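Local coordinates for protein beta-d-glucoside glucohydrolase (Hypocrea jecorina, PDB 3ZZ1) that probably catalyses the hydrolysis of terminal, non-reducing beta-D-glucosyl residues with release of beta-D-glucose, a step in cellulose degradation, at residues A[120-125]-A[454-459]; A[359-364]-A[369-374]; A[416-421]-A[466-471]; A[490-495]-A[569-574]. All blocks are in the same frame, centred on the assembly; numbering follows the deposited sequence.

Contact 1. Residues A[120-125]-A[454-459]; sequences TPQGGR and NNLDPW
L456 reaches across to P121 and Q122 with its branched end. Its CD2 meets the proline ring at CB, 3.8 Å away, and lies just as near the aliphatic CG of Q122, while the amide group lies across it: Q122 NE2 is 3.7 Å from L456 CG. The glutamine crosses the leucine at about a right angle. Its chain bends at chi2 (90°), which folds the amide back over the leucine and leaves NE2 able to donate to a water 2.9 Å away. The same water donates a hydrogen bond to N454 O at 2.8 Å, so NE2 bonds to the water while it also packs against L456. P121 and Q122 are the middle residues of a type I beta turn from T120 to G123, closed by G123 N to T120 O at 2.9 Å. Proline suits the second position because its ring fixes phi near the value needed. The turn belongs to the TIM-barrel-like family 3 N-terminal domain, and L456 to a loop of the C-terminal domain. On the leucine side, N455 OD1 accepts from D457 N at 3.0 Å, an Asx turn that shapes the loop around L456. Further out, R453 donates from NH2 to P121 O and is also joined to Q122 by a backbone hydrogen bond, while G124 N is taken by D452 OD1.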
loop_
_atom_site.group_PDB
_atom_site.type_symbol
_atom_site.label_atom_id
_atom_site.label_comp_id
_atom_site.label_asym_id
_atom_site.label_seq_id
_atom_site.Cartn_x
_atom_site.Cartn_y
_atom_site.Cartn_z
ATOM N N THR A 120 -10.489 -6.577 5.268
ATOM C CA THR A 120 -10.467 -7.351 6.504
ATOM C C THR A 120 -9.173 -7.059 7.260
ATOM O O THR A 120 -8.084 -7.296 6.730
ATOM C CB THR A 120 -10.533 -8.863 6.204
ATOM O OG1 THR A 120 -11.570 -9.122 5.249
ATOM C CG2 THR A 120 -10.789 -9.667 7.482
ATOM N N PRO A 121 -9.283 -6.553 8.506
ATOM C CA PRO A 121 -8.090 -6.211 9.288
ATOM C C PRO A 121 -7.113 -7.379 9.477
ATOM O O PRO A 121 -5.906 -7.149 9.573
ATOM C CB PRO A 121 -8.661 -5.743 10.636
ATOM C CG PRO A 121 -10.085 -6.212 10.654
ATOM C CD PRO A 121 -10.521 -6.203 9.224
ATOM N N GLN A 122 -7.630 -8.609 9.509
ATOM C CA GLN A 122 -6.793 -9.810 9.669
ATOM C C GLN A 122 -5.969 -10.162 8.432
ATOM O O GLN A 122 -5.043 -10.969 8.522
ATOM C CB GLN A 122 -7.624 -11.030 10.104
ATOM C CG GLN A 122 -8.168 -10.959 11.531
ATOM C CD GLN A 122 -9.539 -10.302 11.614
ATOM O OE1 GLN A 122 -9.957 -9.584 10.703
ATOM N NE2 GLN A 122 -10.250 -10.550 12.711
ATOM N N GLY A 123 -6.313 -9.564 7.289
ATOM C CA GLY A 123 -5.608 -9.784 6.023
ATOM C C GLY A 123 -4.102 -9.682 6.161
ATOM O O GLY A 123 -3.576 -8.646 6.586
ATOM N N GLY A 124 -3.416 -10.768 5.799
ATOM C CA GLY A 124 -1.969 -10.897 5.994
ATOM C C GLY A 124 -1.074 -9.899 5.274
ATOM O O GLY A 124 0.018 -9.589 5.755
ATOM N N ARG A 125 -1.531 -9.394 4.129
ATOM C CA ARG A 125 -0.685 -8.559 3.262
ATOM C C ARG A 125 -1.184 -7.128 3.065
ATOM O O ARG A 125 -0.632 -6.386 2.247
ATOM C CB ARG A 125 -0.520 -9.219 1.894
ATOM C CG ARG A 125 0.199 -10.554 1.924
ATOM C CD ARG A 125 0.372 -11.090 0.512
ATOM N NE ARG A 125 1.400 -10.366 -0.232
ATOM C CZ ARG A 125 1.837 -10.712 -1.438
ATOM N NH1 ARG A 125 1.337 -11.777 -2.056
ATOM N NH2 ARG A 125 2.776 -9.993 -2.024
ATOM N N ASN A 454 -4.736 -14.623 13.188
ATOM C CA ASN A 454 -5.774 -15.368 13.898
ATOM C C ASN A 454 -6.712 -14.463 14.688
ATOM O O ASN A 454 -7.899 -14.760 14.842
ATOM C CB ASN A 454 -5.133 -16.388 14.842
ATOM C CG ASN A 454 -4.444 -17.517 14.102
ATOM O OD1 ASN A 454 -4.847 -17.893 13.001
ATOM N ND2 ASN A 454 -3.404 -18.070 14.707
ATOM N N ASN A 455 -6.175 -13.358 15.195
ATOM C CA ASN A 455 -6.960 -12.422 15.988
ATOM C C ASN A 455 -6.390 -11.020 15.921
ATOM O O ASN A 455 -5.342 -10.796 15.307
ATOM C CB ASN A 455 -7.052 -12.898 17.444
ATOM C CG ASN A 455 -5.697 -13.115 18.069
ATOM O OD1 ASN A 455 -4.882 -12.198 18.142
ATOM N ND2 ASN A 455 -5.444 -14.336 18.526
ATOM N N LEU A 456 -7.075 -10.081 16.565
ATOM C CA LEU A 456 -6.648 -8.691 16.576
ATOM C C LEU A 456 -6.026 -8.293 17.927
ATOM O O LEU A 456 -6.059 -7.125 18.321
ATOM C CB LEU A 456 -7.815 -7.772 16.180
ATOM C CG LEU A 456 -8.463 -8.022 14.806
ATOM C CD1 LEU A 456 -9.698 -7.152 14.609
ATOM C CD2 LEU A 456 -7.483 -7.821 13.652
ATOM N N ASP A 457 -5.450 -9.278 18.615
ATOM C CA ASP A 457 -4.748 -9.054 19.878
ATOM C C ASP A 457 -3.253 -8.819 19.648
ATOM O O ASP A 457 -2.698 -9.289 18.646
ATOM C CB ASP A 457 -4.939 -10.252 20.822
ATOM C CG ASP A 457 -6.388 -10.433 21.259
ATOM O OD1 ASP A 457 -7.123 -9.429 21.323
ATOM O OD2 ASP A 457 -6.794 -11.581 21.534
ATOM N N PRO A 458 -2.593 -8.095 20.575
ATOM C CA PRO A 458 -1.142 -7.982 20.503
ATOM C C PRO A 458 -0.504 -9.359 20.627
ATOM O O PRO A 458 -1.013 -10.207 21.362
ATOM C CB PRO A 458 -0.794 -7.135 21.732
ATOM C CG PRO A 458 -2.030 -6.381 22.035
ATOM C CD PRO A 458 -3.147 -7.303 21.690
ATOM N N TRP A 459 0.581 -9.577 19.887
ATOM C CA TRP A 459 1.367 -10.798 19.983
ATOM C C TRP A 459 2.143 -10.823 21.298
ATOM O O TRP A 459 2.201 -9.816 22.013
ATOM C CB TRP A 459 2.349 -10.876 18.817
ATOM C CG TRP A 459 1.748 -11.274 17.493
ATOM C CD1 TRP A 459 0.518 -10.930 17.006
ATOM C CD2 TRP A 459 2.377 -12.063 16.472
ATOM N NE1 TRP A 459 0.335 -11.471 15.752
ATOM C CE2 TRP A 459 1.460 -12.166 15.397
ATOM C CE3 TRP A 459 3.624 -12.697 16.363
ATOM C CZ2 TRP A 459 1.749 -12.885 14.230
ATOM C CZ3 TRP A 459 3.910 -13.412 15.199
ATOM C CH2 TRP A 459 2.972 -13.496 14.147
HETATM O O HOH W 1 -10.003 -12.990 14.208
#

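Contact 2. Residues A[359-364]-A[369-374]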
loop_
_atom_site.group_PDB
_atom_site.type_symbol
_atom_site.label_atom_id
_atom_site.label_comp_id
_atom_site.label_asym_id
_atom_site.label_seq_id
_atom_site.Cartn_x
_atom_site.Cartn_y
_atom_site.Cartn_z
ATOM N N GLY A 359 16.351 -7.984 17.407
ATOM C CA GLY A 359 16.113 -9.421 17.438
ATOM C C GLY A 359 16.408 -10.045 16.087
ATOM O O GLY A 359 17.071 -9.432 15.248
ATOM N N ASN A 360 15.907 -11.260 15.875
ATOM C CA ASN A 360 16.155 -12.002 14.636
ATOM C C ASN A 360 15.503 -11.368 13.406
ATOM O O ASN A 360 15.950 -11.582 12.281
ATOM C CB ASN A 360 15.717 -13.463 14.782
ATOM C CG ASN A 360 16.684 -14.292 15.620
ATOM O OD1 ASN A 360 17.886 -14.020 15.678
ATOM N ND2 ASN A 360 16.157 -15.322 16.265
ATOM N N HIS A 361 14.450 -10.587 13.632
ATOM C CA HIS A 361 13.782 -9.842 12.567
ATOM C C HIS A 361 14.693 -8.755 11.986
ATOM O O HIS A 361 14.883 -8.674 10.770
ATOM C CB HIS A 361 12.480 -9.227 13.085
ATOM C CG HIS A 361 11.730 -8.453 12.049
ATOM N ND1 HIS A 361 11.828 -7.084 11.929
ATOM C CD2 HIS A 361 10.888 -8.859 11.072
ATOM C CE1 HIS A 361 11.073 -6.681 10.925
ATOM N NE2 HIS A 361 10.491 -7.737 10.389
ATOM N N ALA A 362 15.264 -7.938 12.869
ATOM C CA ALA A 362 16.159 -6.851 12.475
ATOM C C ALA A 362 17.493 -7.348 11.904
ATOM O O ALA A 362 18.096 -6.675 11.064
ATOM C CB ALA A 362 16.402 -5.927 13.657
ATOM N N ARG A 363 17.926 -8.528 12.352
ATOM C CA ARG A 363 19.257 -9.074 12.035
ATOM C C ARG A 363 19.408 -9.802 10.687
ATOM O O ARG A 363 20.533 -10.148 10.297
ATOM C CB ARG A 363 19.746 -9.983 13.175
ATOM C CG ARG A 363 20.184 -9.231 14.428
ATOM C CD ARG A 363 20.881 -10.140 15.446
ATOM N NE ARG A 363 19.959 -11.064 16.106
ATOM C CZ ARG A 363 19.638 -11.033 17.400
ATOM N NH1 ARG A 363 20.165 -10.124 18.210
ATOM N NH2 ARG A 363 18.779 -11.925 17.887
ATOM N N ASN A 364 18.302 -10.021 9.971
ATOM C CA ASN A 364 18.307 -10.882 8.771
ATOM C C ASN A 364 18.760 -12.310 9.115
ATOM O O ASN A 364 19.648 -12.879 8.466
ATOM C CB ASN A 364 19.178 -10.297 7.639
ATOM C CG ASN A 364 18.860 -8.836 7.333
ATOM O OD1 ASN A 364 17.713 -8.397 7.435
ATOM N ND2 ASN A 364 19.886 -8.079 6.949
ATOM N N ASN A 369 13.833 -15.944 7.492
ATOM C CA ASN A 369 13.781 -15.772 6.036
ATOM C C ASN A 369 12.456 -15.142 5.602
ATOM O O ASN A 369 11.397 -15.448 6.165
ATOM C CB ASN A 369 14.012 -17.103 5.304
ATOM C CG ASN A 369 15.475 -17.559 5.339
ATOM O OD1 ASN A 369 15.776 -18.732 5.086
ATOM N ND2 ASN A 369 16.385 -16.639 5.649
ATOM N N ASP A 370 12.532 -14.259 4.604
ATOM C CA ASP A 370 11.387 -13.477 4.129
ATOM C C ASP A 370 10.739 -12.673 5.263
ATOM O O ASP A 370 9.558 -12.336 5.209
ATOM C CB ASP A 370 10.363 -14.374 3.418
ATOM C CG ASP A 370 10.960 -15.137 2.242
ATOM O OD1 ASP A 370 12.073 -14.797 1.779
ATOM O OD2 ASP A 370 10.302 -16.081 1.769
ATOM N N LYS A 371 11.548 -12.368 6.278
ATOM C CA LYS A 371 11.108 -11.720 7.511
ATOM C C LYS A 371 9.954 -12.457 8.200
ATOM O O LYS A 371 9.081 -11.833 8.815
ATOM C CB LYS A 371 10.785 -10.234 7.275
ATOM C CG LYS A 371 11.994 -9.393 6.882
ATOM C CD LYS A 371 13.004 -9.315 8.020
ATOM C CE LYS A 371 14.286 -8.625 7.582
ATOM N NZ LYS A 371 15.313 -9.584 7.131
ATOM N N GLY A 372 9.971 -13.788 8.100
ATOM C CA GLY A 372 8.946 -14.643 8.708
ATOM C C GLY A 372 9.137 -14.842 10.202
ATOM O O GLY A 372 9.278 -15.974 10.676
ATOM N N CYS A 373 9.158 -13.733 10.941
ATOM C CA CYS A 373 9.259 -13.752 12.402
ATOM C C CYS A 373 8.972 -12.370 12.972
ATOM O O CYS A 373 9.208 -11.345 12.317
ATOM C CB CYS A 373 10.632 -14.254 12.881
ATOM S SG CYS A 373 11.982 -13.040 12.819
ATOM N N ASP A 374 8.432 -12.362 14.186
ATOM C CA ASP A 374 8.252 -11.144 14.955
ATOM C C ASP A 374 9.140 -11.251 16.192
ATOM O O ASP A 374 8.660 -11.409 17.314
ATOM C CB ASP A 374 6.777 -10.954 15.334
ATOM C CG ASP A 374 6.511 -9.625 16.018
ATOM O OD1 ASP A 374 7.362 -8.714 15.930
ATOM O OD2 ASP A 374 5.447 -9.488 16.652
#
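H361 and C373 bring the two backbones nearest, their CA atoms 6.0 Å apart, as the chain doubles back on itself. Residues 360-363 take helical angles without the regular bonds, although R363 N still reaches G359 O. Across from them the chain turns through D370 and K371, both with positive phi, into an inverse gamma turn centred on G372. K371 then lies over the imidazole of H361: its CD stands 4.0 Å from the ring centroid and 27° off the normal, a CH-pi contact, with the chain crossing the ring side chain at about a right angle. Bends at chi2 and chi4 carry the ammonium past H361 O, which is 3.2 Å from K371 CE, to N364. There K371 NZ donates to N364 OD1 at 2.7 Å, tilted 22° from the carbonyl plane. This long loop joins strand 348-352 to helix 395-404 in the alpha/beta C-terminal domain, and a disulfide between C373 and C368 cross-links its 368-373 part. An alanine in place of K371 is likely to leave N364 OD1 without its ammonium donor and remove the methylene that packs over one face of the H361 ring. N364 ND2 donates to Y389 O, so the amide is held at both ends. The sulfur of C373 packs 3.9 Å from H361 CB, and D370 forms a salt bridge to R67, in the N-terminal domain sequence.

Contact 3. Residues A[416-421]-A[466-471]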
loop_
_atom_site.group_PDB
_atom_site.type_symbol
_atom_site.label_atom_id
_atom_site.label_comp_id
_atom_site.label_asym_id
_atom_site.label_seq_id
_atom_site.Cartn_x
_atom_site.Cartn_y
_atom_site.Cartn_z
ATOM N N ASP A 416 9.352 -10.093 27.202
ATOM C CA ASP A 416 7.933 -9.836 27.422
ATOM C C ASP A 416 7.446 -10.436 28.748
ATOM O O ASP A 416 6.248 -10.650 28.948
ATOM C CB ASP A 416 7.117 -10.340 26.227
ATOM C CG ASP A 416 7.518 -9.661 24.925
ATOM O OD1 ASP A 416 7.645 -8.416 24.904
ATOM O OD2 ASP A 416 7.715 -10.374 23.922
ATOM N N ASN A 417 8.389 -10.698 29.651
ATOM C CA ASN A 417 8.065 -11.166 30.994
ATOM C C ASN A 417 7.350 -10.067 31.780
ATOM O O ASN A 417 7.874 -8.961 31.942
ATOM C CB ASN A 417 9.323 -11.651 31.726
ATOM C CG ASN A 417 9.005 -12.325 33.057
ATOM O OD1 ASN A 417 8.521 -11.685 33.994
ATOM N ND2 ASN A 417 9.280 -13.624 33.142
ATOM N N THR A 418 6.147 -10.388 32.249
ATOM C CA THR A 418 5.276 -9.441 32.949
ATOM C C THR A 418 5.885 -8.952 34.263
ATOM O O THR A 418 5.777 -7.772 34.611
ATOM C CB THR A 418 3.904 -10.073 33.256
ATOM O OG1 THR A 418 4.086 -11.190 34.134
ATOM C CG2 THR A 418 3.202 -10.541 31.968
ATOM N N SER A 419 6.519 -9.871 34.985
ATOM C CA SER A 419 7.126 -9.572 36.272
ATOM C C SER A 419 8.401 -8.746 36.112
ATOM O O SER A 419 8.665 -7.844 36.910
ATOM C CB SER A 419 7.414 -10.865 37.035
ATOM O OG SER A 419 7.900 -10.578 38.332
ATOM N N SER A 420 9.183 -9.060 35.079
ATOM C CA SER A 420 10.369 -8.276 34.730
ATOM C C SER A 420 9.990 -6.852 34.326
ATOM O O SER A 420 10.626 -5.886 34.753
ATOM C CB SER A 420 11.156 -8.947 33.604
ATOM O OG SER A 420 11.753 -10.156 34.035
ATOM N N GLY A 421 8.944 -6.733 33.509
ATOM C CA GLY A 421 8.414 -5.438 33.095
ATOM C C GLY A 421 7.927 -4.594 34.262
ATOM O O GLY A 421 8.125 -3.376 34.280
ATOM N N VAL A 466 1.282 -4.975 29.255
ATOM C CA VAL A 466 0.861 -3.600 29.539
ATOM C C VAL A 466 0.146 -3.521 30.892
ATOM O O VAL A 466 0.379 -2.587 31.667
ATOM C CB VAL A 466 -0.014 -3.011 28.392
ATOM C CG1 VAL A 466 -0.544 -1.626 28.752
ATOM C CG2 VAL A 466 0.787 -2.930 27.100
ATOM N N GLN A 467 -0.702 -4.514 31.171
ATOM C CA GLN A 467 -1.406 -4.626 32.455
ATOM C C GLN A 467 -0.461 -4.736 33.656
ATOM O O GLN A 467 -0.725 -4.149 34.708
ATOM C CB GLN A 467 -2.364 -5.819 32.442
ATOM C CG GLN A 467 -3.587 -5.625 31.553
ATOM C CD GLN A 467 -4.361 -6.907 31.327
ATOM O OE1 GLN A 467 -3.838 -8.011 31.513
ATOM N NE2 GLN A 467 -5.619 -6.770 30.921
ATOM N N ALA A 468 0.629 -5.487 33.498
ATOM C CA ALA A 468 1.622 -5.655 34.562
ATOM C C ALA A 468 2.389 -4.359 34.828
ATOM O O ALA A 468 2.609 -3.983 35.985
ATOM C CB ALA A 468 2.576 -6.774 34.224
ATOM N N VAL A 469 2.789 -3.683 33.752
ATOM C CA VAL A 469 3.484 -2.399 33.847
ATOM C C VAL A 469 2.584 -1.338 34.497
ATOM O O VAL A 469 3.062 -0.518 35.291
ATOM C CB VAL A 469 4.032 -1.938 32.458
ATOM C CG1 VAL A 469 4.574 -0.507 32.512
ATOM C CG2 VAL A 469 5.120 -2.889 31.979
ATOM N N ALA A 470 1.288 -1.378 34.181
ATOM C CA ALA A 470 0.309 -0.460 34.779
ATOM C C ALA A 470 0.111 -0.722 36.276
ATOM O O ALA A 470 -0.216 0.193 37.034
ATOM C CB ALA A 470 -1.021 -0.523 34.040
ATOM N N GLY A 471 0.314 -1.969 36.692
ATOM C CA GLY A 471 0.299 -2.320 38.113
ATOM C C GLY A 471 1.463 -1.724 38.894
ATOM O O GLY A 471 1.383 -1.569 40.115
#
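A468 points its methyl at the first turn of the neighbouring helix, where it rests between the main chain and the side-chain root of T418: A468 CB is 3.4 Å from T418 O and 3.7 Å from T418 CB. A larger side chain would probably not fit easily, since the CA atoms of these two residues are only 5.5 Å apart. One turn on in the first helix, G421 meets V469, the residue next to A468, with V469 CG2 lying 3.8 Å from G421 O. Glycine suits this place because a beta carbon there would point at the valine and come about 3.5 Å from V469 CG2, a tight fit. V469 sets CG1 anti to its backbone N (chi1 172°), which leaves CG2 as the branch that meets G421. Helices 418-425 and 462-472 each form the crossover of a beta-alpha-beta unit, presumably right-handed as is usual in parallel sheets, the first running from strand 409-413 past strand 348-352 to strand 430-437 and the second from 430-437 to 476-482. V469 also packs on A431, V433 and V476, between helix and sheet. The start of helix 418-425 is fixed by N417 at the N-cap position: N417 OD1 accepts from S420 N at 2.9 Å, with an N-H...O angle of 162°, and more weakly from S419 N. Asparagine suits that role, its short side chain able to accept from the first amides of a helix. The helix joint depends on small residues and van der Waals fit; the hydrogen bonds described belong to the cap, not to the interface.

Contact 4. Residues A[490-495]-A[569-574]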
loop_
_atom_site.group_PDB
_atom_site.type_symbol
_atom_site.label_atom_id
_atom_site.label_comp_id
_atom_site.label_asym_id
_atom_site.label_seq_id
_atom_site.Cartn_x
_atom_site.Cartn_y
_atom_site.Cartn_z
ATOM N N GLN A 490 -8.496 -3.261 26.107
ATOM C CA GLN A 490 -7.877 -3.738 27.347
ATOM C C GLN A 490 -6.808 -2.775 27.848
ATOM O O GLN A 490 -6.689 -2.522 29.051
ATOM C CB GLN A 490 -7.238 -5.109 27.142
ATOM C CG GLN A 490 -8.173 -6.270 27.359
ATOM C CD GLN A 490 -7.564 -7.327 28.244
ATOM O OE1 GLN A 490 -6.366 -7.312 28.508
ATOM N NE2 GLN A 490 -8.387 -8.242 28.719
ATOM N N ILE A 491 -6.025 -2.253 26.912
ATOM C CA ILE A 491 -4.960 -1.314 27.226
ATOM C C ILE A 491 -5.543 0.042 27.634
ATOM O O ILE A 491 -5.061 0.674 28.582
ATOM C CB ILE A 491 -3.972 -1.205 26.040
ATOM C CG1 ILE A 491 -3.119 -2.476 25.963
ATOM C CG2 ILE A 491 -3.097 0.038 26.148
ATOM C CD1 ILE A 491 -2.410 -2.673 24.647
ATOM N N LEU A 492 -6.599 0.462 26.941
ATOM C CA LEU A 492 -7.210 1.772 27.179
ATOM C C LEU A 492 -8.003 1.851 28.480
ATOM O O LEU A 492 -8.203 2.939 29.020
ATOM C CB LEU A 492 -8.094 2.186 26.000
ATOM C CG LEU A 492 -7.337 2.482 24.707
ATOM C CD1 LEU A 492 -8.296 2.489 23.536
ATOM C CD2 LEU A 492 -6.571 3.793 24.806
ATOM N N ALA A 493 -8.442 0.696 28.973
ATOM C CA ALA A 493 -9.203 0.605 30.216
ATOM C C ALA A 493 -8.318 0.826 31.449
ATOM O O ALA A 493 -8.823 1.074 32.546
ATOM C CB ALA A 493 -9.913 -0.739 30.299
ATOM N N LEU A 494 -7.004 0.732 31.257
ATOM C CA LEU A 494 -6.038 0.972 32.324
ATOM C C LEU A 494 -5.779 2.466 32.467
ATOM O O LEU A 494 -5.221 3.085 31.561
ATOM C CB LEU A 494 -4.723 0.242 32.039
ATOM C CG LEU A 494 -4.753 -1.281 31.911
ATOM C CD1 LEU A 494 -3.534 -1.755 31.128
ATOM C CD2 LEU A 494 -4.815 -1.950 33.277
ATOM N N PRO A 495 -6.185 3.052 33.608
ATOM C CA PRO A 495 -6.031 4.494 33.837
ATOM C C PRO A 495 -4.574 4.963 33.821
ATOM O O PRO A 495 -4.311 6.149 33.611
ATOM C CB PRO A 495 -6.639 4.699 35.234
ATOM C CG PRO A 495 -7.487 3.501 35.468
ATOM C CD PRO A 495 -6.801 2.379 34.763
ATOM N N PRO A 569 -16.300 3.645 16.228
ATOM C CA PRO A 569 -15.020 2.977 16.414
ATOM C C PRO A 569 -14.286 3.590 17.599
ATOM O O PRO A 569 -14.684 4.652 18.091
ATOM C CB PRO A 569 -14.271 3.258 15.108
ATOM C CG PRO A 569 -14.975 4.394 14.455
ATOM C CD PRO A 569 -16.264 4.658 15.158
ATOM N N ARG A 570 -13.245 2.918 18.074
ATOM C CA ARG A 570 -12.365 3.529 19.060
ATOM C C ARG A 570 -11.627 4.680 18.384
ATOM O O ARG A 570 -11.697 5.824 18.838
ATOM C CB ARG A 570 -11.389 2.502 19.648
ATOM C CG ARG A 570 -10.326 3.076 20.606
ATOM C CD ARG A 570 -10.902 3.975 21.716
ATOM N NE ARG A 570 -11.742 3.240 22.658
ATOM C CZ ARG A 570 -12.636 3.801 23.473
ATOM N NH1 ARG A 570 -12.820 5.115 23.477
ATOM N NH2 ARG A 570 -13.354 3.039 24.289
ATOM N N TYR A 571 -10.937 4.361 17.289
ATOM C CA TYR A 571 -10.237 5.355 16.489
ATOM C C TYR A 571 -10.621 5.194 15.022
ATOM O O TYR A 571 -10.355 4.153 14.406
ATOM C CB TYR A 571 -8.725 5.227 16.674
ATOM C CG TYR A 571 -8.262 5.315 18.115
ATOM C CD1 TYR A 571 -8.554 6.436 18.893
ATOM C CD2 TYR A 571 -7.528 4.290 18.692
ATOM C CE1 TYR A 571 -8.134 6.528 20.209
ATOM C CE2 TYR A 571 -7.097 4.375 20.008
ATOM C CZ TYR A 571 -7.410 5.497 20.759
ATOM O OH TYR A 571 -6.992 5.592 22.063
ATOM N N GLU A 572 -11.258 6.227 14.477
ATOM C CA GLU A 572 -11.795 6.192 13.116
ATOM C C GLU A 572 -10.729 6.382 12.032
ATOM O O GLU A 572 -9.621 6.858 12.306
ATOM C CB GLU A 572 -12.910 7.234 12.953
ATOM C CG GLU A 572 -12.449 8.697 12.997
ATOM C CD GLU A 572 -12.293 9.257 14.413
ATOM O OE1 GLU A 572 -12.377 8.485 15.400
ATOM O OE2 GLU A 572 -12.082 10.483 14.532
ATOM N N PHE A 573 -11.077 5.991 10.807
ATOM C CA PHE A 573 -10.256 6.250 9.622
ATOM C C PHE A 573 -9.959 7.742 9.544
ATOM O O PHE A 573 -10.865 8.565 9.680
ATOM C CB PHE A 573 -10.998 5.788 8.357
ATOM C CG PHE A 573 -10.259 6.054 7.065
ATOM C CD1 PHE A 573 -10.446 7.245 6.372
ATOM C CD2 PHE A 573 -9.401 5.098 6.529
ATOM C CE1 PHE A 573 -9.775 7.490 5.174
ATOM C CE2 PHE A 573 -8.723 5.334 5.335
ATOM C CZ PHE A 573 -8.906 6.528 4.659
ATOM N N GLY A 574 -8.689 8.082 9.333
ATOM C CA GLY A 574 -8.263 9.472 9.240
ATOM C C GLY A 574 -8.019 10.165 10.574
ATOM O O GLY A 574 -7.813 11.375 10.609
#
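R570, whose CD lies 3.5 Å from L492 CD1, is anchored through its NE by a salt bridge to OE2 of E489, the residue just before Q490 in the same short helix. Bends at chi2 and chi3 (50° and 66°) turn the arginine so that its methylenes run alongside the leucine in the opposite direction. Leucine CD1 thus touches the aliphatic part of a charged residue. L492 CD2 meets the hydroxyl, 3.3 Å from Y571 OH, while CD1 also reaches the ring, 4.2 Å from Y571 CE2. The tyrosine comes toward the leucine from the opposite direction, and R570 CG lies 3.5 Å above its ring plane, offset toward the rim. R570 and Y571 both face I532, a classic beta bulge, which is consistent with two consecutive side chains reaching the same leucine. L492 also rests on V500 of strand 497-502 and on K335. Cutting L492 back to an alanine is likely to open a gap between the arginine methylenes and the phenol end, leaving Y571 less firmly placed. Leucine fits because it is apolar and forked; the contact therefore combines dispersion packing with a charge pair set at its flank, tying the helix to residues 569-574.

Contact 1 alone joins the N-terminal and C-terminal family 3 domains; contacts 2, 3 and 4 lie within the C-terminal domain. All four are partly buried, none wholly core or surface. Contacts 3 and 4 share a neighbourhood: V466 of helix 462-472 packs on I491 and L494. Contact 1 meets contact 2 where W459 CE3 comes 3.7 Å from D374 OD2, although their centres are about 18 Å apart. Chemistry follows place. Contact 1 packs a leucine on a proline and a glutamine beside a water bridge, and contact 2 adds an ammonium-to-amide bond and a CH-pi contact; the helix pair of contact 3 needs small groups, and contact 4 sets one leucine against an arginine and a tyrosine.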